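Local coordinates for protein Moesin/ezrin/radixin homolog 2 (Drosophila melanogaster, PDB 7EDR) that is the fly merlin, a FERM-domain protein that probably links membrane proteins to the cortical cytoskeleton and to growth-control signalling, at residues C[18-21]-C[22-26]; C[94-98]-C[99-103]; C[117-120]-C[121-124]; C[241-244]-C[245-249]; C[272-276]-C[277-281]. One frame throughout, in Å; residues are numbered along the deposited sequence.

Interaction 1 of 5, residues C[18-21]-C[22-26]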
# COMPACT_ATOMS: atom_id res chain seq x y z
N PHE C 18 -10.92 0.30 -37.18
CA PHE C 18 -10.75 1.74 -37.07
C PHE C 18 -10.17 2.28 -38.37
O PHE C 18 -9.55 1.56 -39.15
CB PHE C 18 -9.78 2.15 -35.93
CG PHE C 18 -9.96 1.38 -34.66
CD1 PHE C 18 -10.91 1.77 -33.73
CD2 PHE C 18 -9.16 0.27 -34.39
CE1 PHE C 18 -11.07 1.06 -32.52
CE2 PHE C 18 -9.33 -0.44 -33.21
CZ PHE C 18 -10.28 -0.04 -32.27
N LYS C 19 -10.37 3.58 -38.58
CA LYS C 19 -9.61 4.34 -39.55
C LYS C 19 -8.78 5.35 -38.77
O LYS C 19 -9.32 6.08 -37.93
CB LYS C 19 -10.53 5.04 -40.56
CG LYS C 19 -11.02 4.13 -41.69
CD LYS C 19 -10.11 4.22 -42.91
CE LYS C 19 -10.92 4.29 -44.21
NZ LYS C 19 -10.03 4.48 -45.41
N LEU C 20 -7.49 5.39 -39.04
CA LEU C 20 -6.62 6.34 -38.38
C LEU C 20 -6.15 7.41 -39.36
O LEU C 20 -6.13 7.21 -40.58
CB LEU C 20 -5.42 5.63 -37.75
CG LEU C 20 -5.85 4.50 -36.82
CD1 LEU C 20 -4.63 3.82 -36.24
CD2 LEU C 20 -6.73 5.05 -35.72
N GLU C 21 -5.77 8.57 -38.80
CA GLU C 21 -5.03 9.59 -39.53
C GLU C 21 -3.84 8.95 -40.26
O GLU C 21 -3.38 7.88 -39.87
CB GLU C 21 -4.59 10.67 -38.55
CG GLU C 21 -4.14 11.96 -39.19
CD GLU C 21 -2.64 11.92 -39.43
OE1 GLU C 21 -2.13 12.65 -40.33
OE2 GLU C 21 -1.94 11.15 -38.74
N PRO C 22 -3.35 9.57 -41.35
CA PRO C 22 -2.18 9.00 -42.03
C PRO C 22 -0.94 8.79 -41.16
O PRO C 22 -0.23 7.79 -41.33
CB PRO C 22 -1.90 10.02 -43.14
CG PRO C 22 -3.22 10.58 -43.46
CD PRO C 22 -4.04 10.57 -42.20
N ARG C 23 -0.64 9.73 -40.25
CA ARG C 23 0.57 9.69 -39.44
C ARG C 23 0.28 9.35 -37.98
O ARG C 23 1.00 9.78 -37.07
CB ARG C 23 1.32 11.03 -39.52
CG ARG C 23 1.94 11.36 -40.87
CD ARG C 23 2.10 12.87 -41.02
NE ARG C 23 0.86 13.48 -41.49
CZ ARG C 23 0.73 14.13 -42.64
NH1 ARG C 23 1.78 14.28 -43.44
NH2 ARG C 23 -0.45 14.64 -42.98
N ALA C 24 -0.79 8.61 -37.73
CA ALA C 24 -1.10 8.18 -36.37
C ALA C 24 0.05 7.34 -35.82
O ALA C 24 0.75 6.65 -36.57
CB ALA C 24 -2.41 7.39 -36.34
N SER C 25 0.24 7.41 -34.51
CA SER C 25 1.30 6.66 -33.84
C SER C 25 0.77 5.38 -33.22
O SER C 25 -0.44 5.15 -33.10
CB SER C 25 1.94 7.50 -32.75
OG SER C 25 1.04 7.59 -31.67
N GLY C 26 1.72 4.52 -32.82
CA GLY C 26 1.36 3.29 -32.13
C GLY C 26 0.62 3.55 -30.83
O GLY C 26 -0.36 2.85 -30.51

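Interaction 2 of 5, residues C[94-98]-C[99-103]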
# COMPACT_ATOMS: atom_id res chain seq x y z
N GLU C 94 -3.98 -12.38 -7.27
CA GLU C 94 -3.60 -11.18 -6.53
C GLU C 94 -3.36 -9.97 -7.43
O GLU C 94 -3.29 -8.85 -6.92
CB GLU C 94 -2.34 -11.44 -5.68
CG GLU C 94 -2.60 -12.31 -4.44
CD GLU C 94 -3.41 -11.57 -3.36
OE1 GLU C 94 -2.90 -10.55 -2.83
OE2 GLU C 94 -4.55 -12.00 -3.07
N GLU C 95 -3.23 -10.16 -8.74
CA GLU C 95 -2.73 -9.09 -9.58
C GLU C 95 -3.68 -8.66 -10.69
O GLU C 95 -3.63 -7.50 -11.09
CB GLU C 95 -1.37 -9.49 -10.19
CG GLU C 95 -0.29 -9.70 -9.14
CD GLU C 95 0.93 -10.43 -9.68
OE1 GLU C 95 1.28 -10.20 -10.86
OE2 GLU C 95 1.54 -11.23 -8.92
N LEU C 96 -4.53 -9.55 -11.20
CA LEU C 96 -5.47 -9.18 -12.25
C LEU C 96 -6.69 -8.50 -11.61
O LEU C 96 -7.45 -9.13 -10.88
CB LEU C 96 -5.87 -10.40 -13.08
CG LEU C 96 -4.73 -11.01 -13.91
CD1 LEU C 96 -5.25 -12.01 -14.93
CD2 LEU C 96 -3.87 -9.95 -14.60
N ILE C 97 -6.86 -7.21 -11.88
CA ILE C 97 -7.83 -6.39 -11.16
C ILE C 97 -9.19 -6.38 -11.86
O ILE C 97 -10.22 -6.60 -11.23
CB ILE C 97 -7.28 -4.96 -11.00
CG1 ILE C 97 -5.92 -4.97 -10.30
CG2 ILE C 97 -8.33 -4.08 -10.29
CD1 ILE C 97 -5.04 -3.71 -10.56
N GLN C 98 -9.20 -6.09 -13.16
CA GLN C 98 -10.44 -5.92 -13.91
C GLN C 98 -10.93 -7.24 -14.49
O GLN C 98 -10.17 -8.20 -14.67
CB GLN C 98 -10.24 -4.93 -15.06
CG GLN C 98 -9.62 -3.59 -14.74
CD GLN C 98 -9.59 -2.72 -15.97
OE1 GLN C 98 -8.60 -2.68 -16.70
NE2 GLN C 98 -10.71 -2.04 -16.25
N GLU C 99 -12.22 -7.27 -14.83
CA GLU C 99 -12.75 -8.48 -15.44
C GLU C 99 -12.35 -8.60 -16.90
O GLU C 99 -12.07 -9.71 -17.38
CB GLU C 99 -14.26 -8.53 -15.29
CG GLU C 99 -14.69 -9.12 -13.95
CD GLU C 99 -16.16 -8.86 -13.63
OE1 GLU C 99 -16.47 -8.60 -12.44
OE2 GLU C 99 -17.00 -8.91 -14.57
N ILE C 100 -12.29 -7.49 -17.63
CA ILE C 100 -11.85 -7.57 -19.02
C ILE C 100 -10.43 -8.15 -19.09
O ILE C 100 -10.14 -8.99 -19.95
CB ILE C 100 -11.95 -6.19 -19.70
CG1 ILE C 100 -11.49 -6.28 -21.17
CG2 ILE C 100 -11.17 -5.12 -18.94
CD1 ILE C 100 -12.16 -7.37 -21.97
N THR C 101 -9.55 -7.74 -18.16
CA THR C 101 -8.20 -8.29 -18.11
C THR C 101 -8.23 -9.80 -17.86
O THR C 101 -7.58 -10.57 -18.58
CB THR C 101 -7.37 -7.60 -17.01
OG1 THR C 101 -7.56 -6.17 -17.05
CG2 THR C 101 -5.90 -7.92 -17.19
N GLN C 102 -8.95 -10.23 -16.81
CA GLN C 102 -9.06 -11.66 -16.51
C GLN C 102 -9.61 -12.43 -17.69
O GLN C 102 -9.11 -13.49 -18.04
CB GLN C 102 -9.96 -11.89 -15.29
CG GLN C 102 -9.53 -11.11 -14.10
CD GLN C 102 -10.61 -10.98 -13.04
OE1 GLN C 102 -11.65 -11.65 -13.11
NE2 GLN C 102 -10.36 -10.13 -12.04
N HIS C 103 -10.64 -11.88 -18.33
CA HIS C 103 -11.25 -12.55 -19.46
C HIS C 103 -10.27 -12.71 -20.61
O HIS C 103 -10.17 -13.79 -21.21
CB HIS C 103 -12.47 -11.76 -19.90
CG HIS C 103 -13.24 -12.41 -20.99
ND1 HIS C 103 -13.90 -13.61 -20.81
CD2 HIS C 103 -13.44 -12.05 -22.28
CE1 HIS C 103 -14.47 -13.96 -21.95
NE2 HIS C 103 -14.21 -13.02 -22.85

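Interaction 3 of 5, residues C[117-120]-C[121-124]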
# COMPACT_ATOMS: atom_id res chain seq x y z
N ASP C 117 0.61 -25.13 -27.30
CA ASP C 117 1.75 -24.22 -27.17
C ASP C 117 2.44 -24.43 -25.83
O ASP C 117 3.67 -24.38 -25.74
CB ASP C 117 1.31 -22.76 -27.30
CG ASP C 117 0.87 -22.39 -28.71
OD1 ASP C 117 1.15 -23.15 -29.66
OD2 ASP C 117 0.26 -21.31 -28.87
N ILE C 118 1.67 -24.69 -24.78
CA ILE C 118 2.22 -25.09 -23.50
C ILE C 118 1.70 -26.48 -23.15
O ILE C 118 0.54 -26.83 -23.45
CB ILE C 118 1.91 -24.06 -22.38
CG1 ILE C 118 0.45 -24.09 -21.97
CG2 ILE C 118 2.28 -22.63 -22.83
CD1 ILE C 118 0.12 -23.00 -20.98
N TYR C 119 2.57 -27.31 -22.58
CA TYR C 119 2.18 -28.66 -22.24
C TYR C 119 1.22 -28.67 -21.06
O TYR C 119 1.28 -27.81 -20.17
CB TYR C 119 3.41 -29.50 -21.92
CG TYR C 119 3.10 -30.85 -21.33
CD1 TYR C 119 2.81 -31.94 -22.16
CD2 TYR C 119 3.11 -31.05 -19.95
CE1 TYR C 119 2.54 -33.19 -21.63
CE2 TYR C 119 2.84 -32.29 -19.41
CZ TYR C 119 2.55 -33.36 -20.26
OH TYR C 119 2.26 -34.61 -19.74
N CYS C 120 0.34 -29.66 -21.04
CA CYS C 120 -0.61 -29.85 -19.96
C CYS C 120 -0.85 -31.34 -19.78
O CYS C 120 -0.93 -32.08 -20.76
CB CYS C 120 -1.91 -29.10 -20.27
SG CYS C 120 -3.14 -29.29 -18.99
N ARG C 121 -0.96 -31.78 -18.52
CA ARG C 121 -1.17 -33.20 -18.24
C ARG C 121 -2.60 -33.61 -18.59
O ARG C 121 -3.52 -32.79 -18.52
CB ARG C 121 -0.88 -33.51 -16.78
CG ARG C 121 0.62 -33.62 -16.45
CD ARG C 121 0.88 -34.48 -15.20
NE ARG C 121 0.18 -35.77 -15.25
CZ ARG C 121 0.57 -36.83 -15.96
NH1 ARG C 121 1.67 -36.80 -16.70
NH2 ARG C 121 -0.17 -37.94 -15.92
N PRO C 122 -2.80 -34.88 -18.97
CA PRO C 122 -4.15 -35.32 -19.35
C PRO C 122 -5.21 -35.03 -18.30
O PRO C 122 -6.25 -34.43 -18.62
CB PRO C 122 -3.97 -36.84 -19.59
CG PRO C 122 -2.53 -36.99 -19.96
CD PRO C 122 -1.78 -35.92 -19.21
N GLU C 123 -4.99 -35.42 -17.05
CA GLU C 123 -6.05 -35.25 -16.06
C GLU C 123 -6.30 -33.76 -15.77
O GLU C 123 -7.45 -33.36 -15.55
CB GLU C 123 -5.72 -36.02 -14.77
CG GLU C 123 -4.48 -35.54 -13.98
CD GLU C 123 -3.13 -36.05 -14.53
OE1 GLU C 123 -3.03 -36.41 -15.72
OE2 GLU C 123 -2.15 -36.06 -13.75
N ALA C 124 -5.25 -32.93 -15.80
CA ALA C 124 -5.46 -31.49 -15.64
C ALA C 124 -6.28 -30.92 -16.80
O ALA C 124 -7.12 -30.04 -16.59
CB ALA C 124 -4.12 -30.77 -15.53

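Interaction 4 of 5, residues C[241-244]-C[245-249]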
# COMPACT_ATOMS: atom_id res chain seq x y z
N THR C 241 19.01 -24.13 -14.73
CA THR C 241 19.39 -23.05 -13.83
C THR C 241 18.51 -21.85 -14.14
O THR C 241 17.78 -21.83 -15.14
CB THR C 241 20.88 -22.71 -13.98
OG1 THR C 241 21.30 -21.90 -12.88
CG2 THR C 241 21.15 -21.97 -15.28
N THR C 242 18.59 -20.84 -13.28
CA THR C 242 17.73 -19.68 -13.41
C THR C 242 18.41 -18.48 -12.77
O THR C 242 19.26 -18.62 -11.88
CB THR C 242 16.36 -19.94 -12.76
OG1 THR C 242 15.45 -18.86 -13.08
CG2 THR C 242 16.50 -20.10 -11.24
N PHE C 243 18.03 -17.29 -13.25
CA PHE C 243 18.50 -16.02 -12.72
C PHE C 243 17.32 -15.08 -12.57
O PHE C 243 16.63 -14.78 -13.55
CB PHE C 243 19.56 -15.40 -13.63
CG PHE C 243 20.75 -16.26 -13.84
CD1 PHE C 243 20.82 -17.12 -14.94
CD2 PHE C 243 21.82 -16.22 -12.94
CE1 PHE C 243 21.96 -17.93 -15.14
CE2 PHE C 243 22.95 -17.02 -13.13
CZ PHE C 243 23.01 -17.88 -14.23
N GLN C 244 17.10 -14.62 -11.34
CA GLN C 244 15.95 -13.77 -11.06
C GLN C 244 16.22 -12.34 -11.51
O GLN C 244 17.35 -11.86 -11.46
CB GLN C 244 15.63 -13.84 -9.57
CG GLN C 244 14.16 -13.60 -9.28
CD GLN C 244 13.75 -14.04 -7.90
OE1 GLN C 244 13.22 -15.15 -7.72
NE2 GLN C 244 14.01 -13.20 -6.91
N TRP C 245 15.15 -11.64 -11.94
CA TRP C 245 15.32 -10.30 -12.51
C TRP C 245 16.14 -9.39 -11.61
O TRP C 245 16.93 -8.57 -12.12
CB TRP C 245 13.96 -9.64 -12.78
CG TRP C 245 13.34 -10.17 -14.01
CD1 TRP C 245 12.10 -10.75 -14.15
CD2 TRP C 245 13.96 -10.24 -15.30
NE1 TRP C 245 11.92 -11.16 -15.45
CE2 TRP C 245 13.05 -10.87 -16.17
CE3 TRP C 245 15.22 -9.85 -15.79
CZ2 TRP C 245 13.35 -11.09 -17.51
CZ3 TRP C 245 15.51 -10.06 -17.12
CH2 TRP C 245 14.58 -10.68 -17.97
N ASN C 246 15.99 -9.50 -10.29
CA ASN C 246 16.69 -8.58 -9.40
C ASN C 246 18.16 -8.94 -9.18
O ASN C 246 18.87 -8.18 -8.53
CB ASN C 246 15.98 -8.50 -8.05
CG ASN C 246 16.23 -9.73 -7.20
OD1 ASN C 246 15.80 -10.82 -7.55
ND2 ASN C 246 16.92 -9.55 -6.09
N GLU C 247 18.61 -10.08 -9.71
CA GLU C 247 20.02 -10.44 -9.78
C GLU C 247 20.70 -9.95 -11.05
O GLU C 247 21.94 -10.05 -11.16
CB GLU C 247 20.21 -11.97 -9.71
CG GLU C 247 19.47 -12.64 -8.57
CD GLU C 247 19.59 -14.16 -8.59
OE1 GLU C 247 19.21 -14.81 -9.59
OE2 GLU C 247 20.05 -14.71 -7.58
N ILE C 248 19.94 -9.43 -12.03
CA ILE C 248 20.49 -9.07 -13.34
C ILE C 248 20.63 -7.55 -13.43
O ILE C 248 19.65 -6.81 -13.24
CB ILE C 248 19.62 -9.63 -14.48
CG1 ILE C 248 19.53 -11.15 -14.39
CG2 ILE C 248 20.17 -9.21 -15.85
CD1 ILE C 248 18.64 -11.77 -15.42
N ARG C 249 21.84 -7.08 -13.75
CA ARG C 249 22.16 -5.66 -13.82
C ARG C 249 21.96 -5.10 -15.23
O ARG C 249 21.47 -3.96 -15.38
CB ARG C 249 23.61 -5.46 -13.35
CG ARG C 249 24.30 -4.16 -13.75
CD ARG C 249 23.81 -3.00 -12.93
NE ARG C 249 24.51 -1.74 -13.22
CZ ARG C 249 23.99 -0.52 -13.04
NH1 ARG C 249 22.74 -0.38 -12.58
NH2 ARG C 249 24.72 0.56 -13.33

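Interaction 5 of 5, residues C[272-276]-C[277-281]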
# COMPACT_ATOMS: atom_id res chain seq x y z
N PHE C 272 25.75 -16.00 -24.29
CA PHE C 272 25.13 -17.06 -25.07
C PHE C 272 24.87 -16.51 -26.45
O PHE C 272 24.87 -15.30 -26.68
CB PHE C 272 23.86 -17.59 -24.40
CG PHE C 272 22.77 -16.56 -24.27
CD1 PHE C 272 21.96 -16.24 -25.35
CD2 PHE C 272 22.54 -15.93 -23.06
CE1 PHE C 272 20.94 -15.30 -25.24
CE2 PHE C 272 21.52 -14.98 -22.93
CZ PHE C 272 20.72 -14.67 -24.02
N TYR C 273 24.64 -17.41 -27.40
CA TYR C 273 24.47 -17.00 -28.78
C TYR C 273 23.05 -17.27 -29.23
O TYR C 273 22.42 -18.26 -28.83
CB TYR C 273 25.47 -17.70 -29.69
CG TYR C 273 26.89 -17.31 -29.37
CD1 TYR C 273 27.64 -18.04 -28.44
CD2 TYR C 273 27.47 -16.20 -29.95
CE1 TYR C 273 28.95 -17.67 -28.13
CE2 TYR C 273 28.78 -15.82 -29.65
CZ TYR C 273 29.51 -16.56 -28.74
OH TYR C 273 30.81 -16.17 -28.45
N SER C 274 22.53 -16.36 -30.04
CA SER C 274 21.18 -16.46 -30.57
C SER C 274 21.23 -15.92 -31.98
O SER C 274 21.68 -14.79 -32.19
CB SER C 274 20.19 -15.69 -29.69
OG SER C 274 19.00 -15.41 -30.41
N GLN C 275 20.78 -16.72 -32.95
CA GLN C 275 21.26 -16.59 -34.32
C GLN C 275 20.47 -15.65 -35.21
O GLN C 275 20.89 -15.40 -36.33
CB GLN C 275 21.30 -17.97 -35.00
CG GLN C 275 22.21 -18.97 -34.32
CD GLN C 275 23.63 -18.48 -34.25
OE1 GLN C 275 24.11 -17.80 -35.17
NE2 GLN C 275 24.31 -18.80 -33.15
N ASP C 276 19.33 -15.13 -34.76
CA ASP C 276 18.53 -14.21 -35.57
C ASP C 276 18.48 -12.88 -34.85
O ASP C 276 18.04 -12.81 -33.70
CB ASP C 276 17.13 -14.77 -35.85
CG ASP C 276 16.17 -13.75 -36.51
OD1 ASP C 276 14.95 -14.04 -36.56
OD2 ASP C 276 16.57 -12.65 -36.98
N LEU C 277 18.94 -11.82 -35.52
CA LEU C 277 18.99 -10.50 -34.90
C LEU C 277 17.61 -10.02 -34.51
O LEU C 277 17.44 -9.41 -33.45
CB LEU C 277 19.66 -9.50 -35.84
CG LEU C 277 20.98 -10.01 -36.38
CD1 LEU C 277 21.55 -9.07 -37.45
CD2 LEU C 277 21.96 -10.18 -35.24
N HIS C 278 16.61 -10.25 -35.36
CA HIS C 278 15.26 -9.81 -35.01
C HIS C 278 14.80 -10.46 -33.71
O HIS C 278 14.34 -9.77 -32.79
CB HIS C 278 14.26 -10.13 -36.12
CG HIS C 278 12.85 -9.79 -35.74
ND1 HIS C 278 12.35 -8.51 -35.83
CD2 HIS C 278 11.86 -10.54 -35.21
CE1 HIS C 278 11.10 -8.49 -35.40
NE2 HIS C 278 10.77 -9.71 -35.02
N ILE C 279 14.94 -11.78 -33.61
CA ILE C 279 14.68 -12.49 -32.36
C ILE C 279 15.45 -11.86 -31.21
O ILE C 279 14.98 -11.86 -30.07
CB ILE C 279 15.02 -13.98 -32.52
CG1 ILE C 279 14.00 -14.66 -33.43
CG2 ILE C 279 15.09 -14.67 -31.16
CD1 ILE C 279 12.58 -14.59 -32.91
N ASN C 280 16.64 -11.30 -31.49
CA ASN C 280 17.46 -10.78 -30.41
C ASN C 280 16.88 -9.48 -29.87
O ASN C 280 16.89 -9.25 -28.65
CB ASN C 280 18.89 -10.59 -30.88
CG ASN C 280 19.61 -11.91 -31.01
OD1 ASN C 280 19.04 -12.97 -30.72
ND2 ASN C 280 20.86 -11.86 -31.46
N LYS C 281 16.37 -8.63 -30.75
CA LYS C 281 15.65 -7.46 -30.29
C LYS C 281 14.42 -7.86 -29.47
O LYS C 281 14.13 -7.24 -28.43
CB LYS C 281 15.26 -6.60 -31.49
CG LYS C 281 14.63 -5.29 -31.10
CD LYS C 281 15.54 -4.53 -30.14
CE LYS C 281 14.78 -3.38 -29.48
NZ LYS C 281 14.02 -2.59 -30.49

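Interaction 1 of 5, residues C[18-21]-C[22-26]
Glu21 turns its carboxylate back over the chain that follows, and OE1 meets Arg23 NE at 3.3 Å. That is a weak hydrogen bond within a salt bridge. The two flat groups lie nearly in one plane, 15° apart, and OE1 sits at the edge of the guanidinium. Glu21 reaches this place because CG is anti to the backbone N (chi1 -164°) and the chain bends sharply at chi2, folding the acid over the Pro22-Arg23 peptide. Its other oxygen, OE2, lies by Arg23 N, modelled closer than a hydrogen bond should be, and that pairing is best treated as doubtful.

Below the acid is a type I beta turn from Glu21 to Ala24, with Pro22 and Arg23 at its corners. The ring of Pro22 fixes phi at the first corner. The turn is closed by a weak bond from Ala24 N to Glu21 O at 3.4 Å. It also carries the Ala24 methyl back under the strand end, where Leu20 CB packs against Ala24 CB at 3.8 Å.

All this happens in the ubiquitin-like N-terminal lobe of the FERM domain. Leu20 ends strand 15-20, paired with strand 5-10, and its side chain rests on Leu29 and Leu32 of helix 26-37. The turn leads directly into that helix, with Ser25 as its N-cap.

Interaction 2 of 5, residues C[94-98]-C[99-103]
Gln98 lies alongside Ile100, the two side chains pointing the same way, with Gln98 CB 4.0 Å from Ile100 CG2. The glutamine runs extended beyond CG, carrying its amide past the methyl and obliquely across Thr101, whose OG1 comes 3.6 Å from Gln98 CB. The polar ends find their partners outside this turn: Gln98 OE1 accepts from Arg40 N, Gln98 NE2 gives to Gly38 O, and Thr101 OG1 bonds to Glu41 OE1. The same Glu41 carboxylate takes the backbone N-H groups of Ile97 and Gln98, so one acid from the N-terminal lobe grips the chain just where it starts to coil.

This is the entry to helix 99-114 in the central, helical lobe of the FERM domain, with Gln98 at the N-cap. The first helical bond runs from Gln102 N to Gln98 O at 3.2 Å, and it is nearly straight, 168° at the hydrogen.

Gln102 also reaches backwards. Its CG is anti to the carbonyl carbon (chi1 -54°) and the chain then extends, which brings NE2 within 3.3 Å of Leu96 O. The donor stands well above that carbonyl's plane, 58° out of it. The amide thus ties the helix's first turn to the segment just before it.

Leu96 packs against the same first turn. Its CB lies 3.9 Å from Gln102 CG, while CD2 meets the Thr101 methyl, CG2, also at 3.9 Å. Tyr44 touches the same leucine, and Leu39 touches Thr101.

Interaction 3 of 5, residues C[117-120]-C[121-124]
From Ile118 to Arg121 the backbone is extended, and it then turns abruptly into helix at Pro122. Tyr119 and Arg121, two apart on that extended run, therefore send their side chains the same way, while Cys120 SG turns toward Ala124. Tyr119 CG is anti to its own backbone N (chi1 170°), laying the ring alongside the arginine: CE2 is 3.9 Å from Arg121 CG, and OH is 3.8 Å from the same carbon. Ring and guanidinium planes are inclined at 56°, and the ring touches the aliphatic part of the arginine. The phenol OH is bonded to an acidic side chain of a chain of another protein.

Arg121 is the N-cap of helix 122-137 in the helical central lobe, followed by a proline in the first turn, a position that suits proline because no backbone N-H is needed there. Pro122 CD sits 4.1 Å above the guanidinium, over its centre. The edge of the same group holds Glu123: Arg121 NE gives to Glu123 OE2 at 2.8 Å, almost straight at 178° and in the guanidinium plane. A weak second bond joins Arg121 NH2 to Glu123 OE1. This salt bridge steadies the arginine while NH1 bonds to a polar side chain of a chain of another protein.

On the inner side, Cys120 SG rests 3.9 Å from Ala124 CB, in the helix's first turn, and Cys120 also packs on Ile113 of helix 99-114.

Interaction 4 of 5, residues C[241-244]-C[245-249]
Glu247 has CG anti to its carbonyl carbon (chi1 -50°) and an extended chain beyond, while Asn246 points CG between its backbone N and carbonyl carbon (chi1 75°); between them they bring two oxygens back to Gln244. Glu247 OE1 takes the backbone N-H of Gln244 at 2.7 Å, on the anti side and tilted out of the carboxylate plane. In return Glu247 N gives to Gln244 O at 2.8 Å. Asn246 OD1 receives Gln244 NE2 at 3.0 Å, with the two amide planes 39° apart.

Together these bonds fasten the short 3-10 turn 245-247 that joins strand 241-244 to strand 248-254, the step from one sheet to the other in the PH-like lobe. Beneath the turn, Ile248 CD1 packs 4.2 Å from Phe243 CB, and the Phe243 ring stacks on Phe270. The Trp245 side chain packs on Cys287 and His291 of helix 277-297, with NE1 bonded to Thr224 O.

The polar ends of this turn meet a chain of another protein. There Gln244 OE1 bonds to a basic side chain of that chain, Asn246 ND2 to an aromatic one, and Glu247 OE2 pairs with a basic side chain as an ion pair between the two proteins.

Interaction 5 of 5, residues C[272-276]-C[277-281]
Two side-chain hydrogen bonds join Ser274 to Asn280 across the start of the helix. Asn280 ND2 gives to Ser274 O at 3.1 Å; the acceptor lies in the amide plane, while the donor stands 39° above the plane of the carbonyl. Ser274 OG gives to Asn280 OD1, modelled so close that its exact length is doubtful. Engaging both ends of the amide would hold its rotation. With chi1 at 160°, OG anti to the backbone N, Ser274 turns its hydroxyl to the helix. A weak third bond links Asn280 ND2 to Asp255 O.

Asp276, the N-cap of helix 277-297, makes one capping bond: its OD2 accepts from His278 N at 2.9 Å, approached from above the carboxylate plane. Its backbone O takes Asn280 N at 3.0 Å in a weak bond that begins the helical pattern. A negative charge here would suit the N-terminal end of the helix dipole.

Van der Waals contact adds to this. Ile279 crosses Asp276 at about a right angle, its CG1 against the carboxylate, and Ile279 CG2 lies 4.0 Å from Ser274 OG.

The turn connects strand 270-273 to the long C-terminal helix of the PH-like lobe. Ser274 pairs with the backbone of Lys256, in the hairpin loop before strand 257-262, and Asn280 touches Phe258 on that strand. Ile279 rests on Phe209 of strand 207-212. On the outer side His278 NE2 bonds to Val56 O of strand 56-58, bringing the N-terminal lobe against this end of the helix.

The five turns are spread over the three lobes of the FERM domain: interaction 1 in the N-terminal lobe, interactions 2 and 3 in the central one, interactions 4 and 5 in the PH-like one. Interactions 2 and 3 stand at the starts of two successive helices, 99-114 and 122-137, with centres 23 Å apart. Interactions 4 and 5 are the nearest pair by centre, about 20 Å, and both abut helix 277-297, through Trp245 and at its cap. Interactions 2 and 5 also carry lobe-to-lobe bonds, through Glu41 and Val56. A chain of another protein makes polar contacts with interactions 3 and 4, whose nearest atoms are about 17 Å apart.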